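Local coordinates for endoglucanase EG-II (Hypocrea jecorina, PDB 3QR3), which hydrolyses internal beta-1,4-glycosidic bonds of cellulose through its glycoside hydrolase family 5 catalytic domain, at residues R4-C17 with M57-L69. Numbering follows the deposited sequence.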
loop_
_atom_site.group_PDB
_atom_site.type_symbol
_atom_site.label_atom_id
_atom_site.label_comp_id
_atom_site.label_asym_id
_atom_site.label_seq_id
_atom_site.Cartn_x
_atom_site.Cartn_y
_atom_site.Cartn_z
ATOM N N ARG A 4 9.843 -10.593 5.697
ATOM C CA ARG A 4 8.800 -11.593 5.536
ATOM C C ARG A 4 8.001 -11.438 4.234
ATOM O O ARG A 4 7.703 -12.424 3.556
ATOM C CB ARG A 4 7.876 -11.552 6.748
ATOM C CG ARG A 4 6.794 -12.596 6.736
ATOM C CD ARG A 4 6.032 -12.617 8.047
ATOM N NE ARG A 4 4.857 -13.464 7.914
ATOM C CZ ARG A 4 3.861 -13.509 8.781
ATOM N NH1 ARG A 4 3.891 -12.746 9.868
ATOM N NH2 ARG A 4 2.840 -14.322 8.554
ATOM N N PHE A 5 7.667 -10.200 3.878
ATOM C CA PHE A 5 6.780 -9.952 2.757
ATOM C C PHE A 5 7.463 -9.233 1.599
ATOM O O PHE A 5 8.134 -8.219 1.781
ATOM C CB PHE A 5 5.546 -9.179 3.228
ATOM C CG PHE A 5 4.735 -9.909 4.259
ATOM C CD1 PHE A 5 4.181 -11.149 3.967
ATOM C CD2 PHE A 5 4.509 -9.357 5.508
ATOM C CE1 PHE A 5 3.434 -11.824 4.899
ATOM C CE2 PHE A 5 3.755 -10.029 6.454
ATOM C CZ PHE A 5 3.217 -11.263 6.151
ATOM N N ALA A 6 7.310 -9.801 0.410
ATOM C CA ALA A 6 7.821 -9.208 -0.814
ATOM C C ALA A 6 6.680 -9.278 -1.799
ATOM O O ALA A 6 6.052 -10.328 -1.937
ATOM C CB ALA A 6 9.004 -10.003 -1.349
ATOM N N GLY A 7 6.388 -8.165 -2.461
ATOM C CA GLY A 7 5.323 -8.158 -3.443
ATOM C C GLY A 7 5.244 -6.862 -4.209
ATOM O O GLY A 7 6.219 -6.099 -4.282
ATOM N N VAL A 8 4.069 -6.607 -4.777
ATOM C CA VAL A 8 3.887 -5.474 -5.666
ATOM C C VAL A 8 2.479 -4.904 -5.539
ATOM O O VAL A 8 1.547 -5.581 -5.096
ATOM C CB VAL A 8 4.112 -5.867 -7.133
ATOM C CG1 VAL A 8 5.458 -6.575 -7.306
ATOM C CG2 VAL A 8 2.985 -6.758 -7.590
ATOM N N ASN A 9 2.348 -3.640 -5.910
ATOM C CA ASN A 9 1.052 -2.990 -6.016
ATOM C C ASN A 9 0.370 -3.383 -7.319
ATOM O O ASN A 9 0.972 -3.265 -8.382
ATOM C CB ASN A 9 1.256 -1.485 -6.013
ATOM C CG ASN A 9 1.474 -0.934 -4.620
ATOM O OD1 ASN A 9 0.530 -0.495 -3.983
ATOM N ND2 ASN A 9 2.715 -0.960 -4.146
ATOM N N ILE A 10 -0.868 -3.869 -7.220
ATOM C CA ILE A 10 -1.689 -4.228 -8.378
ATOM C C ILE A 10 -2.712 -3.114 -8.550
ATOM O O ILE A 10 -3.796 -3.167 -7.981
ATOM C CB ILE A 10 -2.419 -5.569 -8.140
ATOM C CG1 ILE A 10 -1.420 -6.638 -7.674
ATOM C CG2 ILE A 10 -3.163 -6.021 -9.405
ATOM C CD1 ILE A 10 -0.403 -7.038 -8.751
ATOM N N ALA A 11 -2.338 -2.092 -9.312
ATOM C CA ALA A 11 -3.097 -0.842 -9.371
ATOM C C ALA A 11 -4.221 -0.855 -10.414
ATOM O O ALA A 11 -4.266 -1.721 -11.287
ATOM C CB ALA A 11 -2.143 0.340 -9.621
ATOM N N GLY A 12 -5.117 0.126 -10.327
ATOM C CA GLY A 12 -6.201 0.259 -11.286
ATOM C C GLY A 12 -7.518 0.707 -10.673
ATOM O O GLY A 12 -8.210 1.581 -11.229
ATOM N N PHE A 13 -7.882 0.128 -9.530
ATOM C CA PHE A 13 -9.086 0.582 -8.821
ATOM C C PHE A 13 -8.883 2.022 -8.329
ATOM O O PHE A 13 -9.829 2.690 -7.877
ATOM C CB PHE A 13 -9.448 -0.341 -7.653
ATOM C CG PHE A 13 -10.305 -1.538 -8.040
ATOM C CD1 PHE A 13 -11.660 -1.395 -8.270
ATOM C CD2 PHE A 13 -9.751 -2.807 -8.116
ATOM C CE1 PHE A 13 -12.450 -2.495 -8.599
ATOM C CE2 PHE A 13 -10.529 -3.910 -8.450
ATOM C CZ PHE A 13 -11.887 -3.746 -8.697
ATOM N N ASP A 14 -7.650 2.505 -8.435
ATOM C CA ASP A 14 -7.321 3.855 -7.994
ATOM C C ASP A 14 -7.078 4.821 -9.151
ATOM O O ASP A 14 -6.784 5.998 -8.925
ATOM C CB ASP A 14 -6.059 3.819 -7.144
ATOM C CG ASP A 14 -4.888 3.257 -7.905
ATOM O OD1 ASP A 14 -5.087 2.238 -8.597
ATOM O OD2 ASP A 14 -3.785 3.833 -7.833
ATOM N N PHE A 15 -7.153 4.344 -10.388
ATOM C CA PHE A 15 -6.962 5.263 -11.502
ATOM C C PHE A 15 -8.076 6.294 -11.423
ATOM O O PHE A 15 -9.220 5.957 -11.131
ATOM C CB PHE A 15 -6.962 4.532 -12.837
ATOM C CG PHE A 15 -5.696 3.766 -13.097
ATOM C CD1 PHE A 15 -4.795 3.539 -12.068
ATOM C CD2 PHE A 15 -5.407 3.266 -14.361
ATOM C CE1 PHE A 15 -3.630 2.837 -12.291
ATOM C CE2 PHE A 15 -4.236 2.558 -14.591
ATOM C CZ PHE A 15 -3.354 2.338 -13.559
ATOM N N GLY A 16 -7.730 7.552 -11.657
ATOM C CA GLY A 16 -8.684 8.629 -11.492
ATOM C C GLY A 16 -8.552 9.331 -10.148
ATOM O O GLY A 16 -9.246 10.315 -9.915
ATOM N N CYS A 17 -7.676 8.835 -9.269
ATOM C CA CYS A 17 -7.416 9.507 -7.995
ATOM C C CYS A 17 -6.237 10.464 -8.136
ATOM O O CYS A 17 -5.188 10.100 -8.664
ATOM C CB CYS A 17 -7.097 8.487 -6.899
ATOM S SG CYS A 17 -8.455 7.371 -6.498
ATOM N N MET A 57 6.678 -14.185 -4.367
ATOM C CA MET A 57 6.046 -13.071 -3.669
ATOM C C MET A 57 4.930 -13.518 -2.741
ATOM O O MET A 57 4.215 -14.482 -3.022
ATOM C CB MET A 57 5.540 -12.041 -4.673
ATOM C CG MET A 57 6.683 -11.289 -5.313
ATOM S SD MET A 57 6.131 -10.148 -6.571
ATOM C CE MET A 57 7.728 -9.507 -7.081
ATOM N N THR A 58 4.776 -12.797 -1.637
ATOM C CA THR A 58 3.854 -13.212 -0.580
ATOM C C THR A 58 2.888 -12.113 -0.139
ATOM O O THR A 58 2.056 -12.316 0.753
ATOM C CB THR A 58 4.642 -13.675 0.639
ATOM O OG1 THR A 58 5.678 -12.719 0.902
ATOM C CG2 THR A 58 5.285 -15.032 0.364
ATOM N N ILE A 59 2.985 -10.944 -0.758
ATOM C CA ILE A 59 2.053 -9.873 -0.432
ATOM C C ILE A 59 1.696 -9.050 -1.672
ATOM O O ILE A 59 2.510 -8.890 -2.577
ATOM C CB ILE A 59 2.624 -8.972 0.684
ATOM C CG1 ILE A 59 1.535 -8.063 1.270
ATOM C CG2 ILE A 59 3.822 -8.171 0.166
ATOM C CD1 ILE A 59 1.836 -7.569 2.672
ATOM N N PHE A 60 0.461 -8.567 -1.723
ATOM C CA PHE A 60 0.057 -7.600 -2.747
ATOM C C PHE A 60 -0.715 -6.473 -2.104
ATOM O O PHE A 60 -1.401 -6.667 -1.107
ATOM C CB PHE A 60 -0.758 -8.273 -3.855
ATOM C CG PHE A 60 -0.004 -9.374 -4.525
ATOM C CD1 PHE A 60 0.999 -9.081 -5.424
ATOM C CD2 PHE A 60 -0.246 -10.693 -4.196
ATOM C CE1 PHE A 60 1.744 -10.091 -6.022
ATOM C CE2 PHE A 60 0.481 -11.712 -4.792
ATOM C CZ PHE A 60 1.482 -11.407 -5.705
ATOM N N ARG A 61 -0.572 -5.284 -2.668
ATOM C CA ARG A 61 -1.296 -4.123 -2.199
ATOM C C ARG A 61 -2.288 -3.753 -3.287
ATOM O O ARG A 61 -1.934 -3.720 -4.474
ATOM C CB ARG A 61 -0.317 -2.983 -1.958
ATOM C CG ARG A 61 -0.916 -1.717 -1.371
ATOM C CD ARG A 61 0.211 -0.920 -0.749
ATOM N NE ARG A 61 -0.158 0.377 -0.180
ATOM C CZ ARG A 61 -0.133 1.524 -0.848
ATOM N NH1 ARG A 61 0.171 1.548 -2.147
ATOM N NH2 ARG A 61 -0.441 2.647 -0.217
ATOM N N LEU A 62 -3.528 -3.487 -2.884
ATOM C CA LEU A 62 -4.617 -3.271 -3.837
ATOM C C LEU A 62 -5.233 -1.894 -3.637
ATOM O O LEU A 62 -6.225 -1.740 -2.903
ATOM C CB LEU A 62 -5.685 -4.355 -3.671
ATOM C CG LEU A 62 -5.220 -5.820 -3.645
ATOM C CD1 LEU A 62 -6.419 -6.766 -3.527
ATOM C CD2 LEU A 62 -4.407 -6.168 -4.884
ATOM N N PRO A 63 -4.643 -0.880 -4.283
ATOM C CA PRO A 63 -5.091 0.506 -4.149
ATOM C C PRO A 63 -6.495 0.674 -4.676
ATOM O O PRO A 63 -6.811 0.140 -5.739
ATOM C CB PRO A 63 -4.124 1.276 -5.055
ATOM C CG PRO A 63 -2.959 0.408 -5.208
ATOM C CD PRO A 63 -3.483 -0.995 -5.175
ATOM N N VAL A 64 -7.324 1.417 -3.947
ATOM C CA VAL A 64 -8.674 1.707 -4.417
ATOM C C VAL A 64 -9.139 3.048 -3.874
ATOM O O VAL A 64 -8.777 3.446 -2.758
ATOM C CB VAL A 64 -9.672 0.595 -4.036
ATOM C CG1 VAL A 64 -9.656 0.368 -2.538
ATOM C CG2 VAL A 64 -11.092 0.960 -4.527
ATOM N N GLY A 65 -9.926 3.752 -4.675
ATOM C CA GLY A 65 -10.438 5.045 -4.269
ATOM C C GLY A 65 -11.554 4.908 -3.254
ATOM O O GLY A 65 -12.439 4.064 -3.393
ATOM N N TRP A 66 -11.498 5.731 -2.212
ATOM C CA TRP A 66 -12.584 5.831 -1.239
ATOM C C TRP A 66 -13.918 6.051 -1.964
ATOM O O TRP A 66 -14.898 5.354 -1.707
ATOM C CB TRP A 66 -12.288 7.006 -0.311
ATOM C CG TRP A 66 -13.206 7.209 0.846
ATOM C CD1 TRP A 66 -14.362 6.537 1.137
ATOM C CD2 TRP A 66 -13.042 8.193 1.866
ATOM N NE1 TRP A 66 -14.916 7.038 2.301
ATOM C CE2 TRP A 66 -14.129 8.065 2.757
ATOM C CE3 TRP A 66 -12.081 9.184 2.106
ATOM C CZ2 TRP A 66 -14.277 8.888 3.875
ATOM C CZ3 TRP A 66 -12.230 9.998 3.215
ATOM C CH2 TRP A 66 -13.321 9.842 4.088
ATOM N N GLN A 67 -13.939 7.007 -2.885
ATOM C CA GLN A 67 -15.171 7.362 -3.595
ATOM C C GLN A 67 -15.743 6.162 -4.325
ATOM O O GLN A 67 -16.957 6.007 -4.431
ATOM C CB GLN A 67 -14.938 8.519 -4.579
ATOM C CG GLN A 67 -14.713 9.876 -3.895
ATOM C CD GLN A 67 -13.248 10.131 -3.541
ATOM O OE1 GLN A 67 -12.481 9.197 -3.262
ATOM N NE2 GLN A 67 -12.848 11.400 -3.572
ATOM N N TYR A 68 -14.864 5.305 -4.825
ATOM C CA TYR A 68 -15.313 4.122 -5.543
ATOM C C TYR A 68 -16.093 3.170 -4.625
ATOM O O TYR A 68 -17.159 2.665 -4.988
ATOM C CB TYR A 68 -14.131 3.372 -6.174
ATOM C CG TYR A 68 -14.593 2.136 -6.895
ATOM C CD1 TYR A 68 -15.206 2.226 -8.140
ATOM C CD2 TYR A 68 -14.454 0.885 -6.318
ATOM C CE1 TYR A 68 -15.655 1.105 -8.792
ATOM C CE2 TYR A 68 -14.893 -0.248 -6.964
ATOM C CZ TYR A 68 -15.495 -0.130 -8.200
ATOM O OH TYR A 68 -15.937 -1.261 -8.834
ATOM N N LEU A 69 -15.551 2.921 -3.437
ATOM C CA LEU A 69 -16.122 1.918 -2.542
ATOM C C LEU A 69 -17.509 2.306 -2.054
ATOM O O LEU A 69 -18.363 1.445 -1.855
ATOM C CB LEU A 69 -15.192 1.639 -1.349
ATOM C CG LEU A 69 -13.898 0.892 -1.702
ATOM C CD1 LEU A 69 -13.045 0.684 -0.469
ATOM C CD2 LEU A 69 -14.183 -0.444 -2.397
HETATM O O HOH W 1 -6.229 -1.710 -7.736
#
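Arg-61 and Asn-9 sit abreast on neighbouring parallel strands, their side chains running the same way into the barrel interior, and illustrate how a buried charge is held by polar partners shared between strands. From the backbone outward, Arg-61 runs past one oxygen: its CB lies 3.3 Å from Asn-9 OD1, CG 3.2 Å and CD 3.3 Å, before NH1 donates to that same OD1 at 2.8 Å. The chain stays extended from CG to NE, with CG anti to the backbone N (chi1 -176°), and the turn at chi4, -91°, swings NH1 toward OD1, which lies at the guanidinium edge, close to its plane. This bond is fairly straight, its donor somewhat tilted from the carbonyl plane; amide and guanidinium stand 80° apart. NH1 also forms a salt bridge with Glu-260 and NH2 hydrogen-bonds Asn-148 OD1, while Asn-9 ND2 is held by the carbonyls of Thr-259 and Gly-292. Ile-10 N donates to Arg-61 O at 2.9 Å. On the other sheet face Val-8 CG2 meets the Phe-60 ring edge, 3.7 Å from CD1. Near the strands' C-terminal ends, a water donates to Ile-10 O and Pro-63 O and accepts from Phe-13 N. Strands 5-11 and 59-64 open the eight-stranded TIM barrel, and the Arg-61 network is consistent with an active-site arginine of family 5 glycosidases.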